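Local coordinates for precorrin-3 methylase (Rhodobacter capsulatus, PDB 3NUT), which probably transfers a methyl group from S-adenosyl-L-methionine to a corrin precursor in cobalamin biosynthesis, and here holds the product S-adenosyl-L-homocysteine, at residues S8-V13 with R80-S85; P26-A31 with R114-I119; G40-V45 with L56-N61; V63-A68 with A95-E100; G194-F199 with A234-V239. All coordinates share one frame; numbering follows the deposited sequence.

Contact 1. Residues S8-V13 with R80-S85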
# COMPACT_ATOMS: atom_id res chain seq x y z
N SER A 8 6.13 -32.08 7.71
CA SER A 8 5.49 -31.31 6.61
C SER A 8 5.64 -29.78 6.80
O SER A 8 5.00 -29.19 7.68
CB SER A 8 4.03 -31.72 6.44
OG SER A 8 3.61 -31.37 5.12
N GLY A 9 6.51 -29.17 5.98
CA GLY A 9 6.90 -27.78 6.15
C GLY A 9 6.22 -26.76 5.26
O GLY A 9 5.30 -27.07 4.51
N TRP A 10 6.68 -25.51 5.35
CA TRP A 10 6.18 -24.49 4.47
C TRP A 10 7.14 -23.32 4.30
O TRP A 10 8.19 -23.28 4.90
CB TRP A 10 4.83 -23.99 4.96
CG TRP A 10 4.66 -23.79 6.45
CD1 TRP A 10 3.89 -24.54 7.29
CD2 TRP A 10 5.22 -22.74 7.26
NE1 TRP A 10 3.93 -24.03 8.57
CE2 TRP A 10 4.72 -22.92 8.58
CE3 TRP A 10 6.07 -21.66 7.00
CZ2 TRP A 10 5.07 -22.06 9.65
CZ3 TRP A 10 6.43 -20.81 8.06
CH2 TRP A 10 5.93 -21.03 9.38
N VAL A 11 6.76 -22.37 3.47
CA VAL A 11 7.57 -21.18 3.27
C VAL A 11 6.59 -20.03 3.44
O VAL A 11 5.57 -19.94 2.75
CB VAL A 11 8.19 -21.11 1.84
CG1 VAL A 11 8.91 -19.81 1.59
CG2 VAL A 11 9.14 -22.30 1.57
N THR A 12 6.89 -19.14 4.36
CA THR A 12 6.09 -17.95 4.51
C THR A 12 6.99 -16.79 4.10
O THR A 12 8.14 -16.70 4.50
CB THR A 12 5.63 -17.79 5.99
OG1 THR A 12 4.66 -18.79 6.30
CG2 THR A 12 5.01 -16.38 6.22
N VAL A 13 6.47 -15.90 3.28
CA VAL A 13 7.19 -14.67 3.03
C VAL A 13 6.46 -13.61 3.84
O VAL A 13 5.28 -13.41 3.66
CB VAL A 13 7.22 -14.33 1.53
CG1 VAL A 13 8.11 -13.10 1.29
CG2 VAL A 13 7.75 -15.50 0.77
N ARG A 80 9.88 -25.17 8.64
CA ARG A 80 8.92 -24.10 8.58
C ARG A 80 9.72 -22.81 8.38
O ARG A 80 10.26 -22.25 9.34
CB ARG A 80 8.06 -24.06 9.87
CG ARG A 80 6.98 -25.12 9.95
CD ARG A 80 6.34 -25.21 11.33
NE ARG A 80 6.98 -26.31 12.03
CZ ARG A 80 7.35 -26.31 13.31
NH1 ARG A 80 7.14 -25.25 14.09
NH2 ARG A 80 7.95 -27.39 13.79
N VAL A 81 9.76 -22.35 7.13
CA VAL A 81 10.69 -21.32 6.69
C VAL A 81 9.95 -20.01 6.54
O VAL A 81 8.99 -19.92 5.78
CB VAL A 81 11.34 -21.70 5.33
CG1 VAL A 81 12.49 -20.78 4.99
CG2 VAL A 81 11.85 -23.18 5.36
N VAL A 82 10.39 -18.99 7.28
CA VAL A 82 9.89 -17.64 7.08
C VAL A 82 10.96 -16.85 6.34
O VAL A 82 12.08 -16.72 6.80
CB VAL A 82 9.59 -16.90 8.43
CG1 VAL A 82 9.15 -15.44 8.16
CG2 VAL A 82 8.51 -17.66 9.26
N VAL A 83 10.60 -16.32 5.18
CA VAL A 83 11.52 -15.48 4.44
C VAL A 83 11.05 -14.06 4.74
O VAL A 83 9.86 -13.73 4.58
CB VAL A 83 11.46 -15.77 2.91
CG1 VAL A 83 12.30 -14.74 2.14
CG2 VAL A 83 11.88 -17.21 2.60
N VAL A 84 11.96 -13.21 5.19
CA VAL A 84 11.52 -11.88 5.62
C VAL A 84 11.86 -10.75 4.62
O VAL A 84 12.92 -10.76 4.00
CB VAL A 84 12.01 -11.56 7.05
CG1 VAL A 84 11.22 -12.40 8.07
CG2 VAL A 84 13.54 -11.83 7.21
N SER A 85 10.93 -9.80 4.48
CA SER A 85 11.16 -8.56 3.75
C SER A 85 10.76 -7.38 4.58
O SER A 85 9.79 -7.44 5.33
CB SER A 85 10.30 -8.52 2.50
OG SER A 85 10.92 -9.27 1.48

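Contact 2. Residues P26-A31 with R114-I119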
# COMPACT_ATOMS: atom_id res chain seq x y z
N PRO A 26 0.28 -8.73 14.10
CA PRO A 26 0.27 -9.93 14.95
C PRO A 26 0.37 -11.24 14.16
O PRO A 26 0.98 -12.19 14.64
CB PRO A 26 -1.08 -9.83 15.68
CG PRO A 26 -1.19 -8.24 15.86
CD PRO A 26 -0.77 -7.77 14.49
N GLU A 27 -0.22 -11.30 12.98
CA GLU A 27 -0.08 -12.47 12.08
C GLU A 27 1.40 -12.75 11.78
O GLU A 27 1.84 -13.93 11.82
CB GLU A 27 -0.86 -12.22 10.78
CG GLU A 27 -0.44 -13.12 9.59
CD GLU A 27 -1.39 -13.06 8.39
OE1 GLU A 27 -1.11 -12.37 7.38
OE2 GLU A 27 -2.42 -13.72 8.44
N VAL A 28 2.18 -11.68 11.49
CA VAL A 28 3.61 -11.84 11.19
C VAL A 28 4.38 -12.18 12.47
O VAL A 28 5.19 -13.09 12.47
CB VAL A 28 4.25 -10.66 10.38
CG1 VAL A 28 5.80 -10.75 10.39
CG2 VAL A 28 3.73 -10.63 8.95
N THR A 29 4.11 -11.48 13.57
CA THR A 29 4.74 -11.87 14.84
C THR A 29 4.50 -13.40 15.14
O THR A 29 5.39 -14.07 15.63
CB THR A 29 4.29 -10.98 15.99
OG1 THR A 29 4.76 -9.63 15.77
CG2 THR A 29 4.83 -11.50 17.39
N ALA A 30 3.30 -13.91 14.84
CA ALA A 30 2.97 -15.34 15.09
C ALA A 30 3.71 -16.33 14.17
O ALA A 30 4.13 -17.39 14.62
CB ALA A 30 1.46 -15.57 15.04
N ALA A 31 3.85 -16.00 12.88
CA ALA A 31 4.66 -16.80 11.96
C ALA A 31 6.13 -16.88 12.42
O ALA A 31 6.76 -17.95 12.38
CB ALA A 31 4.58 -16.24 10.52
N ARG A 114 2.69 -19.23 2.06
CA ARG A 114 1.86 -18.21 2.67
C ARG A 114 2.58 -16.88 2.52
O ARG A 114 3.78 -16.79 2.80
CB ARG A 114 1.71 -18.51 4.16
CG ARG A 114 1.00 -19.84 4.49
CD ARG A 114 1.43 -20.35 5.86
NE ARG A 114 0.72 -21.57 6.25
CZ ARG A 114 0.76 -22.15 7.45
NH1 ARG A 114 1.49 -21.64 8.43
NH2 ARG A 114 0.06 -23.26 7.66
N ILE A 115 1.86 -15.85 2.07
CA ILE A 115 2.41 -14.51 1.88
C ILE A 115 1.69 -13.58 2.87
O ILE A 115 0.46 -13.43 2.79
CB ILE A 115 2.17 -14.02 0.43
CG1 ILE A 115 2.66 -15.07 -0.59
CG2 ILE A 115 2.87 -12.60 0.18
CD1 ILE A 115 4.21 -15.18 -0.70
N LEU A 116 2.45 -12.98 3.79
CA LEU A 116 1.90 -12.20 4.90
C LEU A 116 2.23 -10.72 4.72
O LEU A 116 3.40 -10.35 4.74
CB LEU A 116 2.46 -12.73 6.23
CG LEU A 116 2.26 -14.25 6.43
CD1 LEU A 116 2.71 -14.61 7.86
CD2 LEU A 116 0.77 -14.65 6.21
N PRO A 117 1.21 -9.89 4.53
CA PRO A 117 1.40 -8.48 4.20
C PRO A 117 2.05 -7.69 5.32
O PRO A 117 2.08 -8.15 6.46
CB PRO A 117 -0.03 -7.96 3.91
CG PRO A 117 -0.98 -8.99 4.47
CD PRO A 117 -0.20 -10.31 4.40
N GLY A 118 2.53 -6.48 5.02
CA GLY A 118 3.01 -5.51 6.06
C GLY A 118 2.80 -4.05 5.63
O GLY A 118 2.33 -3.77 4.49
N ILE A 119 3.09 -3.11 6.53
CA ILE A 119 2.97 -1.68 6.20
C ILE A 119 4.05 -1.34 5.19
O ILE A 119 5.23 -1.56 5.48
CB ILE A 119 3.17 -0.81 7.50
CG1 ILE A 119 2.12 -1.13 8.58
CG2 ILE A 119 3.20 0.68 7.18
CD1 ILE A 119 0.61 -0.98 8.17
O HOH W 1 0.58 -9.70 8.15

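Contact 3. Residues G40-V45 with L56-N61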
# COMPACT_ATOMS: atom_id res chain seq x y z
N GLY A 40 16.85 -14.11 5.72
CA GLY A 40 16.79 -12.66 5.48
C GLY A 40 17.92 -11.85 6.09
O GLY A 40 18.96 -12.37 6.46
N TYR A 41 17.69 -10.56 6.20
CA TYR A 41 18.71 -9.63 6.58
C TYR A 41 18.73 -9.55 8.09
O TYR A 41 17.88 -8.92 8.70
CB TYR A 41 18.44 -8.27 5.92
CG TYR A 41 19.42 -7.18 6.30
CD1 TYR A 41 20.76 -7.22 5.87
CD2 TYR A 41 19.02 -6.09 7.09
CE1 TYR A 41 21.66 -6.21 6.22
CE2 TYR A 41 19.90 -5.09 7.44
CZ TYR A 41 21.23 -5.15 7.01
OH TYR A 41 22.10 -4.13 7.38
N ILE A 42 19.73 -10.19 8.67
CA ILE A 42 19.81 -10.43 10.11
C ILE A 42 19.57 -9.21 11.05
O ILE A 42 18.88 -9.33 12.07
CB ILE A 42 21.12 -11.20 10.45
CG1 ILE A 42 21.19 -12.53 9.68
CG2 ILE A 42 21.22 -11.46 11.94
CD1 ILE A 42 20.11 -13.59 10.07
N PRO A 43 20.11 -8.03 10.71
CA PRO A 43 19.76 -6.90 11.59
C PRO A 43 18.23 -6.69 11.75
O PRO A 43 17.79 -6.27 12.80
CB PRO A 43 20.42 -5.70 10.91
CG PRO A 43 21.59 -6.29 10.20
CD PRO A 43 21.15 -7.66 9.72
N TYR A 44 17.43 -7.08 10.76
CA TYR A 44 15.97 -7.09 10.92
C TYR A 44 15.44 -7.99 12.03
O TYR A 44 14.39 -7.72 12.59
CB TYR A 44 15.26 -7.48 9.63
CG TYR A 44 15.40 -6.50 8.49
CD1 TYR A 44 15.72 -5.16 8.73
CD2 TYR A 44 15.23 -6.92 7.16
CE1 TYR A 44 15.84 -4.27 7.69
CE2 TYR A 44 15.36 -6.03 6.10
CZ TYR A 44 15.66 -4.71 6.39
OH TYR A 44 15.80 -3.84 5.35
N VAL A 45 16.15 -9.07 12.32
CA VAL A 45 15.63 -10.07 13.25
C VAL A 45 16.64 -10.43 14.34
O VAL A 45 16.50 -11.47 15.01
CB VAL A 45 15.13 -11.32 12.49
CG1 VAL A 45 13.97 -10.94 11.56
CG2 VAL A 45 16.26 -11.98 11.69
N LEU A 56 18.91 -19.40 11.68
CA LEU A 56 18.84 -18.19 10.86
C LEU A 56 19.82 -18.28 9.71
O LEU A 56 20.93 -18.77 9.89
CB LEU A 56 19.23 -16.98 11.71
CG LEU A 56 18.24 -16.10 12.47
CD1 LEU A 56 17.29 -16.89 13.32
CD2 LEU A 56 19.05 -15.11 13.30
N HIS A 57 19.40 -17.80 8.54
CA HIS A 57 20.19 -17.92 7.31
C HIS A 57 20.41 -16.52 6.77
O HIS A 57 19.52 -15.97 6.15
CB HIS A 57 19.47 -18.79 6.27
CG HIS A 57 19.05 -20.13 6.80
ND1 HIS A 57 19.77 -21.29 6.56
CD2 HIS A 57 18.01 -20.49 7.58
CE1 HIS A 57 19.19 -22.30 7.17
NE2 HIS A 57 18.12 -21.85 7.79
N PRO A 58 21.61 -15.95 6.99
CA PRO A 58 21.85 -14.53 6.64
C PRO A 58 21.91 -14.25 5.13
O PRO A 58 22.57 -14.96 4.38
CB PRO A 58 23.21 -14.23 7.30
CG PRO A 58 23.52 -15.45 8.17
CD PRO A 58 22.82 -16.60 7.52
N THR A 59 21.18 -13.26 4.68
CA THR A 59 21.29 -12.83 3.30
C THR A 59 21.58 -11.35 3.34
O THR A 59 21.41 -10.69 4.38
CB THR A 59 19.99 -13.12 2.45
OG1 THR A 59 19.01 -12.10 2.69
CG2 THR A 59 19.36 -14.46 2.78
N ASP A 60 22.03 -10.81 2.23
CA ASP A 60 22.20 -9.37 2.15
C ASP A 60 20.83 -8.76 1.87
O ASP A 60 19.83 -9.47 1.75
CB ASP A 60 23.22 -9.01 1.07
CG ASP A 60 22.78 -9.43 -0.29
OD1 ASP A 60 21.55 -9.54 -0.49
OD2 ASP A 60 23.66 -9.63 -1.16
N ASN A 61 20.75 -7.44 1.79
CA ASN A 61 19.43 -6.86 1.69
C ASN A 61 18.91 -6.73 0.26
O ASN A 61 18.56 -5.64 -0.18
CB ASN A 61 19.29 -5.56 2.47
CG ASN A 61 17.94 -5.45 3.10
OD1 ASN A 61 17.35 -6.47 3.45
ND2 ASN A 61 17.41 -4.24 3.23
O HOH W 2 22.13 -10.93 6.89

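Contact 4. Residues V63-A68 with A95-E100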
# COMPACT_ATOMS: atom_id res chain seq x y z
N VAL A 63 16.95 -8.79 -3.40
CA VAL A 63 16.10 -9.86 -3.91
C VAL A 63 16.90 -10.82 -4.80
O VAL A 63 17.40 -10.42 -5.84
CB VAL A 63 14.89 -9.31 -4.69
CG1 VAL A 63 14.14 -10.44 -5.35
CG2 VAL A 63 13.96 -8.50 -3.78
N GLU A 64 17.01 -12.09 -4.40
CA GLU A 64 17.67 -13.13 -5.22
C GLU A 64 16.85 -14.44 -5.27
O GLU A 64 16.25 -14.84 -4.27
CB GLU A 64 19.14 -13.38 -4.76
CG GLU A 64 19.83 -14.71 -5.27
CD GLU A 64 20.36 -14.69 -6.74
OE1 GLU A 64 19.58 -15.01 -7.70
OE2 GLU A 64 21.57 -14.41 -6.94
N LEU A 65 16.83 -15.09 -6.43
CA LEU A 65 16.10 -16.33 -6.61
C LEU A 65 16.64 -17.52 -5.81
O LEU A 65 15.86 -18.36 -5.39
CB LEU A 65 15.94 -16.70 -8.10
CG LEU A 65 15.19 -15.71 -9.04
CD1 LEU A 65 14.86 -16.36 -10.41
CD2 LEU A 65 13.92 -15.06 -8.45
N ASP A 66 17.96 -17.56 -5.58
CA ASP A 66 18.65 -18.73 -5.01
C ASP A 66 18.31 -19.01 -3.54
O ASP A 66 18.30 -20.17 -3.10
CB ASP A 66 20.18 -18.59 -5.13
CG ASP A 66 20.74 -19.19 -6.43
OD1 ASP A 66 19.95 -19.51 -7.35
OD2 ASP A 66 21.99 -19.32 -6.53
N ARG A 67 18.09 -17.96 -2.77
CA ARG A 67 17.61 -18.12 -1.43
C ARG A 67 16.17 -18.64 -1.42
O ARG A 67 15.80 -19.39 -0.54
CB ARG A 67 17.69 -16.79 -0.67
CG ARG A 67 16.94 -15.68 -1.38
CD ARG A 67 17.61 -14.34 -1.17
NE ARG A 67 16.93 -13.55 -0.15
CZ ARG A 67 17.37 -12.37 0.28
NH1 ARG A 67 18.50 -11.87 -0.23
NH2 ARG A 67 16.69 -11.71 1.24
N ALA A 68 15.36 -18.23 -2.39
CA ALA A 68 13.97 -18.68 -2.46
C ALA A 68 13.90 -20.16 -2.79
O ALA A 68 13.14 -20.88 -2.18
CB ALA A 68 13.18 -17.85 -3.47
N ALA A 95 8.26 -11.90 -2.26
CA ALA A 95 7.12 -12.74 -2.65
C ALA A 95 7.18 -13.10 -4.14
O ALA A 95 7.04 -14.28 -4.50
CB ALA A 95 5.79 -12.11 -2.27
N SER A 96 7.41 -12.09 -4.99
CA SER A 96 7.66 -12.26 -6.43
C SER A 96 8.74 -13.29 -6.79
O SER A 96 8.52 -14.18 -7.62
CB SER A 96 8.09 -10.93 -7.05
OG SER A 96 7.07 -10.43 -7.88
N ALA A 97 9.91 -13.11 -6.18
CA ALA A 97 11.04 -13.97 -6.37
C ALA A 97 10.76 -15.41 -5.95
O ALA A 97 11.27 -16.34 -6.56
CB ALA A 97 12.21 -13.45 -5.57
N LEU A 98 9.98 -15.59 -4.88
CA LEU A 98 9.61 -16.94 -4.47
C LEU A 98 8.79 -17.63 -5.56
O LEU A 98 9.01 -18.81 -5.85
CB LEU A 98 8.87 -16.95 -3.12
CG LEU A 98 8.24 -18.29 -2.67
CD1 LEU A 98 9.33 -19.34 -2.42
CD2 LEU A 98 7.36 -18.11 -1.42
N PHE A 99 7.86 -16.89 -6.15
CA PHE A 99 7.01 -17.45 -7.20
C PHE A 99 7.80 -17.63 -8.50
O PHE A 99 7.56 -18.60 -9.24
CB PHE A 99 5.72 -16.66 -7.39
CG PHE A 99 4.85 -16.69 -6.17
CD1 PHE A 99 4.32 -17.89 -5.72
CD2 PHE A 99 4.61 -15.54 -5.43
CE1 PHE A 99 3.54 -17.93 -4.58
CE2 PHE A 99 3.84 -15.58 -4.29
CZ PHE A 99 3.31 -16.76 -3.86
N GLU A 100 8.77 -16.74 -8.73
CA GLU A 100 9.78 -17.02 -9.77
C GLU A 100 10.62 -18.29 -9.52
O GLU A 100 10.81 -19.06 -10.45
CB GLU A 100 10.68 -15.83 -10.05
CG GLU A 100 9.99 -14.75 -10.83
CD GLU A 100 10.80 -13.45 -10.90
OE1 GLU A 100 10.41 -12.48 -10.21
OE2 GLU A 100 11.81 -13.42 -11.66

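Contact 5. Residues G194-F199 with A234-V239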
# COMPACT_ATOMS: atom_id res chain seq x y z
N GLY A 194 5.44 24.09 -9.63
CA GLY A 194 5.00 24.07 -8.23
C GLY A 194 4.47 22.73 -7.70
O GLY A 194 3.81 22.69 -6.65
N ARG A 195 4.78 21.64 -8.41
CA ARG A 195 4.36 20.29 -8.04
C ARG A 195 5.11 19.83 -6.80
O ARG A 195 6.33 19.67 -6.83
CB ARG A 195 4.63 19.32 -9.20
CG ARG A 195 4.43 17.83 -8.87
CD ARG A 195 2.98 17.50 -8.62
NE ARG A 195 2.15 17.50 -9.83
CZ ARG A 195 2.01 16.47 -10.66
NH1 ARG A 195 2.67 15.34 -10.46
NH2 ARG A 195 1.22 16.57 -11.72
N LEU A 196 4.37 19.62 -5.72
CA LEU A 196 4.96 19.25 -4.45
C LEU A 196 5.69 17.89 -4.51
O LEU A 196 5.15 16.91 -5.00
CB LEU A 196 3.88 19.23 -3.37
CG LEU A 196 3.63 20.40 -2.39
CD1 LEU A 196 4.11 21.79 -2.85
CD2 LEU A 196 2.15 20.43 -2.02
N ILE A 197 6.93 17.87 -4.04
CA ILE A 197 7.70 16.65 -3.88
C ILE A 197 8.17 16.56 -2.44
O ILE A 197 8.52 17.57 -1.81
CB ILE A 197 8.96 16.61 -4.77
CG1 ILE A 197 8.72 17.30 -6.14
CG2 ILE A 197 9.48 15.16 -4.90
CD1 ILE A 197 7.77 16.58 -7.12
N LEU A 198 8.16 15.33 -1.94
CA LEU A 198 8.39 15.04 -0.54
C LEU A 198 9.49 14.02 -0.47
O LEU A 198 9.42 12.98 -1.14
CB LEU A 198 7.14 14.43 0.10
CG LEU A 198 5.89 15.24 0.44
CD1 LEU A 198 5.04 15.60 -0.77
CD2 LEU A 198 5.06 14.41 1.40
N PHE A 199 10.49 14.29 0.35
CA PHE A 199 11.54 13.33 0.60
C PHE A 199 11.37 12.87 2.04
O PHE A 199 11.49 13.67 2.99
CB PHE A 199 12.94 13.92 0.34
CG PHE A 199 13.15 14.35 -1.08
CD1 PHE A 199 13.74 13.49 -2.00
CD2 PHE A 199 12.76 15.62 -1.50
CE1 PHE A 199 13.93 13.89 -3.33
CE2 PHE A 199 12.94 16.03 -2.82
CZ PHE A 199 13.54 15.15 -3.74
N ALA A 234 -1.40 17.14 -9.37
CA ALA A 234 -1.41 18.59 -9.60
C ALA A 234 -2.16 19.36 -8.51
O ALA A 234 -1.79 20.48 -8.18
CB ALA A 234 -1.99 18.92 -11.00
N ALA A 235 -3.22 18.77 -7.96
CA ALA A 235 -4.01 19.42 -6.89
C ALA A 235 -3.37 19.39 -5.49
O ALA A 235 -3.70 20.19 -4.61
CB ALA A 235 -5.40 18.83 -6.85
N THR A 236 -2.45 18.44 -5.29
CA THR A 236 -1.85 18.16 -4.00
C THR A 236 -1.24 19.40 -3.37
O THR A 236 -0.42 20.08 -3.98
CB THR A 236 -0.80 17.02 -4.13
OG1 THR A 236 -1.45 15.80 -4.50
CG2 THR A 236 -0.03 16.81 -2.84
N ARG A 237 -1.64 19.68 -2.14
CA ARG A 237 -1.26 20.95 -1.53
C ARG A 237 -0.89 20.87 -0.06
O ARG A 237 -0.85 19.80 0.54
CB ARG A 237 -2.36 21.99 -1.75
CG ARG A 237 -3.68 21.63 -1.12
CD ARG A 237 -4.74 22.56 -1.61
NE ARG A 237 -4.69 23.85 -0.94
CZ ARG A 237 -5.59 24.81 -1.09
NH1 ARG A 237 -6.62 24.64 -1.92
NH2 ARG A 237 -5.46 25.95 -0.41
N ARG A 238 -0.65 22.03 0.50
CA ARG A 238 0.01 22.14 1.76
C ARG A 238 -0.98 22.75 2.71
O ARG A 238 -1.67 23.69 2.36
CB ARG A 238 1.21 23.07 1.57
CG ARG A 238 2.29 22.91 2.57
CD ARG A 238 3.63 23.36 1.97
NE ARG A 238 4.63 23.55 3.02
CZ ARG A 238 5.23 22.56 3.68
NH1 ARG A 238 4.94 21.28 3.41
NH2 ARG A 238 6.12 22.83 4.63
N VAL A 239 -1.11 22.18 3.90
CA VAL A 239 -1.81 22.87 4.97
C VAL A 239 -0.98 22.77 6.25
O VAL A 239 -0.94 21.73 6.92
CB VAL A 239 -3.32 22.45 5.14
CG1 VAL A 239 -3.48 21.01 5.58
CG2 VAL A 239 -4.01 23.39 6.13

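Contact 1. Residues S8-V13 with R80-S85
Trp10 lies against Arg80 where strands 10-15 and 80-85 begin to run parallel. The methylenes of the arginine cover one face of the indole: Arg80 CB makes a CH-pi contact 3.6 Å from the centroid of the six-membered ring of Trp10, and Arg80 CG comes to 3.4 Å from Trp10 CE2. Trp10 CG stands between its backbone N and carbonyl carbon (chi1 41°), which swings the ring across the neighbouring strand until CZ3 meets Val82 CG2 at 4.0 Å, in the ring plane. The tight part follows the backbones. Val81 N donates to Trp10 O at 2.9 Å, Thr12 N to Val81 O at 2.7 Å and Val83 N to Thr12 O at 2.6 Å, all nearly straight. On the face carrying Val11, Val13, Val81 and Val83, Val11 CG1 lies beside Val83 CG2 at 4.1 Å, under helices 65-76 and 94-104. The looser side is the partly exposed end of Arg80: its chain bends at chi3 (-98°), leading the guanidinium off the ring, where NH1 makes a weak bond to Glu34 O. With an alanine in place of Trp10, the Arg80 methylenes would probably lose the surface they rest on and a gap would open beside Val82. Three backbone bonds pair Trp10 O, Val81 N and O, Thr12 N and O and Val83 N, while the side chains join through apolar and CH-pi contacts.

Contact 2. Residues P26-A31 with R114-I119
Pro117 O accepts a hydrogen bond from a water at 2.7 Å, and the same water donates to Glu27 OE1 at 3.3 Å, bridging helix 26-34 to the loop after strand 113-116. The other carboxylate oxygen, Glu27 OE2, forms a salt bridge with Arg20 of the second subunit, so each carboxylate oxygen has a polar partner. Glu27 CG points anti to the backbone N (chi1 161°) and the chain runs on extended, obliquely across Leu116; Glu27 OE1 reaches 3.2 Å from Leu116 CD2 and 3.7 Å from Pro117 CD. Leu116 packs against Glu27, Val28 and Ala31 of the helix. Its CB meets Val28 CG2 at 3.7 Å, the two side chains sliding past each other in opposite directions, while CD1 touches Ala31 CB at 3.6 Å. No direct hydrogen bond joins the segments. Just beyond, Gly118 N is bonded to OD1 of Asp88, a residue that binds S-adenosyl-L-homocysteine, and Pro117 packs on Ala127 of the second subunit. The short axes pass 9.8 Å apart at 131°, a helix laid over the outer strand of a parallel sheet; helix 26-34 is itself the connection of a beta-alpha-beta crossover from strand 10-15 to strand 37-40, in an alpha/beta layered fold.

Contact 3. Residues G40-V45 with L56-N61
The Tyr41 ring is held between Asn61 and Pro43: Asn61 CB stands 4.0 Å above one face, toward the rim, and Pro43 CD lies 3.5 Å above the opposite face, over the centre. Thr59 O and Tyr44 CG come up to its edge, in the plane. The Tyr44 ring has Tyr41 CD2 over the centre of one face. The amide of Asn61 touches both tyrosines, its plane turned 36° from the Tyr41 ring and 70° from the Tyr44 ring. Its oxygen OD1 rests 3.2 Å from Tyr41 CB, while ND2 donates to Tyr44 OH at 2.7 Å, a bond bent to 135° with the hydroxyl tilted out of the amide plane. With CG anti to its carbonyl carbon, Tyr44 sends the ring toward Asn61. A phenylalanine in place of Tyr44 would probably leave Asn61 ND2 without this acceptor and its amide freer to turn. Farther back, Gly40 continues the parallel pairing of strands 37-40 and 55-58: its N donates to His57 O, and Thr59 N donates to Gly40 O at 3.0 Å from well above the carbonyl plane. Gly40 has backbone angles at which any CB would jam against the preceding carbonyl. A water then takes over, donating to Thr59 O at 2.6 Å and accepting from Ile42 N. Ile42 adds the apolar part, with CG1 3.6 Å from Pro58 CB and CD1 against Leu56 CD2. Tyr44 also lies about 6 Å from the bound S-adenosyl-L-homocysteine at nearest side-chain atoms. Polar bonds at the Gly40 and Asn61 ends and an apolar patch round Ile42 hold this surface loop together near that pocket.

Contact 4. Residues V63-A68 with A95-E100
Leu65 overlaps helix 94-104 at Ala97 and Glu100 with a single methyl: its CD2 lies 3.7 Å from Ala97 CB, 3.7 Å from Glu100 CB and 3.5 Å from Ala97 O. Leu65 CG is anti to the carbonyl carbon (chi1 -60°), and this turns the branch from the start of helix 65-76 across to the other helix, where it meets Glu100 at about a right angle. Ala97 is shared, because Val63 CG1 comes to the same CB at 3.6 Å from the loop before the helix. Small residues let the backbones close in. Ala68 CB sits 3.8 Å from Leu98 CA, and the two CA atoms of Ala68 and Leu98 are 5.1 Å apart. The isobutyl group of Leu98 leaves its backbone in another direction, yet its CD1 still approaches Ala68 CB at 4.3 Å. The same side chain packs on Val11 and Val13 of strand 10-15. No hydrogen bond crosses the contact, which holds by apolar packing, buried at Ala68, Ala97 and Leu98 and more exposed at Val63, Leu65 and Glu100. Helix 94-104 also meets the second subunit: Phe99 meets the ring of its Trp242, and Glu100, beside Leu65, packs on its Tyr244. Helix 65-76 links strand 55-58 to strand 80-85, and helix 94-104 links strand 80-85 to strand 113-116. Two successive beta-alpha-beta crossovers thus place neighbouring helices on one face of the parallel sheet, as in the N-terminal alpha/beta layer of tetrapyrrole methylases.

Contact 5. Residues G194-F199 with A234-V239
The backbones of 194-199 and 234-239 pass without hydrogen bonds between them, the nearest CA atoms being Arg195 and Ala234 at 6.2 Å. Two beta sheets meet here side chain to backbone: strand 196-201 lies inside a mixed sheet, between strands 209-214 and 227-231, while 237-239 is an outer strand of a smaller mixed sheet that also holds strand 242-244. Leu196 carries the junction. Its CD2 presses on the backbone of the other segment, 3.3 Å from Thr236 O and 3.5 Å from Arg237 CA, and reaches Thr236 CG2 at 4.3 Å. Its torsions, off the usual staggered values (chi1 -98°, chi2 23°), place CD2 on this backbone. Of the Thr236 side chain it is the methyl that faces Leu196; OG1 is bonded to Thr245 OG1 and to Asn233 N. The side chain of Arg237 leaves the contact and makes a salt bridge with Glu103 of the second subunit, so the small sheet also reaches the dimer interface. At the other end, Arg195 folds over the turn that begins the second segment. Bends at chi2 and chi3 bring one face of its guanidinium over Ala234 N, itself a donor, which gives its hydrogen to Asp163 OD1. Arg195 NE forms a salt bridge with Glu192, and NH2 adds a long, weak ion pair with Asp163, so Glu192 is its main charged partner. Arg195 NH2 ends 3.6 Å from Ala234 N and 4.0 Å from Ala234 CB.

How the contacts relate
Contacts 1 to 4 build on one five-stranded parallel sheet. Contacts 1 and 2 meet where strands 10-15 and 113-116 are neighbours: Val13 O lies 2.9 Å from Leu116 N, a probable hydrogen bond. Contact 4 covers the opposite face of the sheet from helix 26-34, with Leu98 CD2 3.4 Å from Val13 CG2, while contact 3 joins the ends of strands 37-40 and 55-58, and Gly40 CA lies 3.8 Å from Val84 CG2. The bound S-adenosyl-L-homocysteine lies about 6 to 9 Å from side chains of these four. Contact 5 stands apart, its centre about 40 Å from that of contact 1, yet like contacts 2 and 4 it touches the second subunit.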